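Local coordinates for DUF305 domain-containing protein (Deinococcus radiodurans R1, PDB 3BT5), which is of unknown function, a mainly helical member of the DUF305 family, which belongs to the ferritin clan, at residues Val14-His19 and Glu135-Gln140. Numbering follows the deposited sequence.
Sequences VQFVQH and ERLARQ
Leu-137 reaches across to Phe-16 and Val-17 with a single methyl, CD2. CB leaves helix 132-158 heading for the other helix but lies too far back to touch either residue. CG, one bond on, stays about 5.0 Å from Phe-16 CE2. At CG the branch divides: CD1 bends off and meets neither residue, while CD2 extends the chain nearly anti to CA (the CD1 torsion, chi2, is 69°). That methyl ends 4.4 Å from Phe-16 CE2, approaching the ring obliquely, and 4.3 Å from Val-17 CG2. Phe-16 also points across, CG anti to its backbone N (chi1 170°), bringing CZ to 4.7 Å from Ala-138 CB. The packing is thus apolar and rather light; the nearest CA atoms, of Val-17 and Leu-137, are 9.4 Å apart. Helix 41-68 supplies Met-61 against Val-17 and Leu-137, and Thr-122 of helix 100-122 touches Phe-16 and Ala-138. First and last long helices therefore meet through buried apolar side chains between the other two, as in the core of a ferritin-like four-helix bundle.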
loop_
_atom_site.group_PDB
_atom_site.type_symbol
_atom_site.label_atom_id
_atom_site.label_comp_id
_atom_site.label_asym_id
_atom_site.label_seq_id
_atom_site.Cartn_x
_atom_site.Cartn_y
_atom_site.Cartn_z
ATOM N N VAL A 14 -7.561 -12.966 -9.921
ATOM C CA VAL A 14 -7.978 -13.214 -8.541
ATOM C C VAL A 14 -6.776 -13.039 -7.596
ATOM O O VAL A 14 -6.865 -12.338 -6.573
ATOM C CB VAL A 14 -8.584 -14.617 -8.398
ATOM C CG1 VAL A 14 -8.850 -14.951 -6.917
ATOM C CG2 VAL A 14 -9.876 -14.706 -9.218
ATOM N N GLN A 15 -5.646 -13.653 -7.937
ATOM C CA GLN A 15 -4.490 -13.539 -7.057
ATOM C C GLN A 15 -4.010 -12.087 -6.945
ATOM O O GLN A 15 -3.608 -11.631 -5.863
ATOM C CB GLN A 15 -3.340 -14.404 -7.571
ATOM C CG GLN A 15 -2.042 -14.138 -6.771
ATOM C CD GLN A 15 -0.824 -14.862 -7.328
ATOM O OE1 GLN A 15 -0.221 -14.440 -8.312
ATOM N NE2 GLN A 15 -0.481 -15.965 -6.707
ATOM N N PHE A 16 -4.038 -11.360 -8.058
ATOM C CA PHE A 16 -3.616 -9.955 -8.057
ATOM C C PHE A 16 -4.448 -9.154 -7.054
ATOM O O PHE A 16 -3.915 -8.426 -6.211
ATOM C CB PHE A 16 -3.767 -9.350 -9.459
ATOM C CG PHE A 16 -3.588 -7.876 -9.482
ATOM C CD1 PHE A 16 -2.328 -7.319 -9.268
ATOM C CD2 PHE A 16 -4.676 -7.045 -9.671
ATOM C CE1 PHE A 16 -2.175 -5.932 -9.238
ATOM C CE2 PHE A 16 -4.540 -5.670 -9.652
ATOM C CZ PHE A 16 -3.274 -5.111 -9.449
ATOM N N VAL A 17 -5.768 -9.293 -7.118
ATOM C CA VAL A 17 -6.628 -8.544 -6.210
ATOM C C VAL A 17 -6.437 -9.012 -4.769
ATOM O O VAL A 17 -6.362 -8.185 -3.841
ATOM C CB VAL A 17 -8.101 -8.594 -6.683
ATOM C CG1 VAL A 17 -9.032 -7.878 -5.684
ATOM C CG2 VAL A 17 -8.208 -7.919 -8.059
ATOM N N GLN A 18 -6.343 -10.322 -4.554
ATOM C CA GLN A 18 -6.127 -10.814 -3.189
ATOM C C GLN A 18 -4.828 -10.243 -2.608
ATOM O O GLN A 18 -4.778 -9.789 -1.454
ATOM C CB GLN A 18 -6.056 -12.334 -3.177
ATOM C CG GLN A 18 -7.410 -12.992 -3.404
ATOM C CD GLN A 18 -7.273 -14.507 -3.593
ATOM O OE1 GLN A 18 -6.247 -14.994 -4.097
ATOM N NE2 GLN A 18 -8.317 -15.251 -3.231
ATOM N N HIS A 19 -3.759 -10.299 -3.399
ATOM C CA HIS A 19 -2.481 -9.797 -2.911
ATOM C C HIS A 19 -2.486 -8.304 -2.711
ATOM O O HIS A 19 -1.926 -7.799 -1.710
ATOM C CB HIS A 19 -1.375 -10.144 -3.874
ATOM C CG HIS A 19 -0.933 -11.568 -3.787
ATOM N ND1 HIS A 19 -0.058 -12.121 -4.700
ATOM C CD2 HIS A 19 -1.215 -12.540 -2.891
ATOM C CE1 HIS A 19 0.172 -13.383 -4.370
ATOM N NE2 HIS A 19 -0.521 -13.667 -3.281
ATOM N N GLU A 135 -8.465 -3.813 -15.213
ATOM C CA GLU A 135 -7.603 -2.837 -15.871
ATOM C C GLU A 135 -7.804 -1.448 -15.267
ATOM O O GLU A 135 -6.838 -0.715 -15.025
ATOM C CB GLU A 135 -7.856 -2.799 -17.397
ATOM C CG GLU A 135 -6.841 -1.903 -18.109
ATOM C CD GLU A 135 -7.108 -1.708 -19.585
ATOM O OE1 GLU A 135 -8.206 -2.086 -20.059
ATOM O OE2 GLU A 135 -6.209 -1.161 -20.267
ATOM N N ARG A 136 -9.059 -1.097 -15.017
ATOM C CA ARG A 136 -9.391 0.218 -14.469
ATOM C C ARG A 136 -8.753 0.371 -13.089
ATOM O O ARG A 136 -8.072 1.372 -12.801
ATOM C CB ARG A 136 -10.915 0.385 -14.396
ATOM C CG ARG A 136 -11.396 1.775 -14.004
ATOM C CD ARG A 136 -12.917 1.912 -14.152
ATOM N NE ARG A 136 -13.653 0.966 -13.310
ATOM C CZ ARG A 136 -14.404 -0.036 -13.770
ATOM N NH1 ARG A 136 -15.034 -0.840 -12.919
ATOM N NH2 ARG A 136 -14.533 -0.236 -15.077
ATOM N N LEU A 137 -8.972 -0.625 -12.239
ATOM C CA LEU A 137 -8.390 -0.636 -10.883
ATOM C C LEU A 137 -6.869 -0.529 -10.945
ATOM O O LEU A 137 -6.237 0.254 -10.212
ATOM C CB LEU A 137 -8.762 -1.931 -10.181
ATOM C CG LEU A 137 -8.035 -2.187 -8.856
ATOM C CD1 LEU A 137 -8.524 -1.193 -7.808
ATOM C CD2 LEU A 137 -8.229 -3.641 -8.376
ATOM N N ALA A 138 -6.274 -1.305 -11.843
ATOM C CA ALA A 138 -4.820 -1.283 -11.989
ATOM C C ALA A 138 -4.318 0.114 -12.355
ATOM O O ALA A 138 -3.329 0.616 -11.789
ATOM C CB ALA A 138 -4.378 -2.295 -13.032
ATOM N N ARG A 139 -4.965 0.739 -13.330
ATOM C CA ARG A 139 -4.570 2.092 -13.698
ATOM C C ARG A 139 -4.686 3.049 -12.507
ATOM O O ARG A 139 -3.774 3.860 -12.252
ATOM C CB ARG A 139 -5.392 2.558 -14.904
ATOM C CG ARG A 139 -5.139 1.679 -16.127
ATOM C CD ARG A 139 -5.724 2.223 -17.423
ATOM N NE ARG A 139 -5.350 1.365 -18.549
ATOM C CZ ARG A 139 -4.176 1.417 -19.177
ATOM N NH1 ARG A 139 -3.254 2.295 -18.802
ATOM N NH2 ARG A 139 -3.920 0.592 -20.187
ATOM N N GLN A 140 -5.786 2.961 -11.762
ATOM C CA GLN A 140 -5.968 3.828 -10.576
ATOM C C GLN A 140 -4.880 3.620 -9.528
ATOM O O GLN A 140 -4.367 4.578 -8.940
ATOM C CB GLN A 140 -7.351 3.645 -9.945
ATOM C CG GLN A 140 -8.500 4.137 -10.825
ATOM C CD GLN A 140 -9.857 3.602 -10.378
ATOM O OE1 GLN A 140 -9.983 3.004 -9.307
ATOM N NE2 GLN A 140 -10.876 3.807 -11.209
#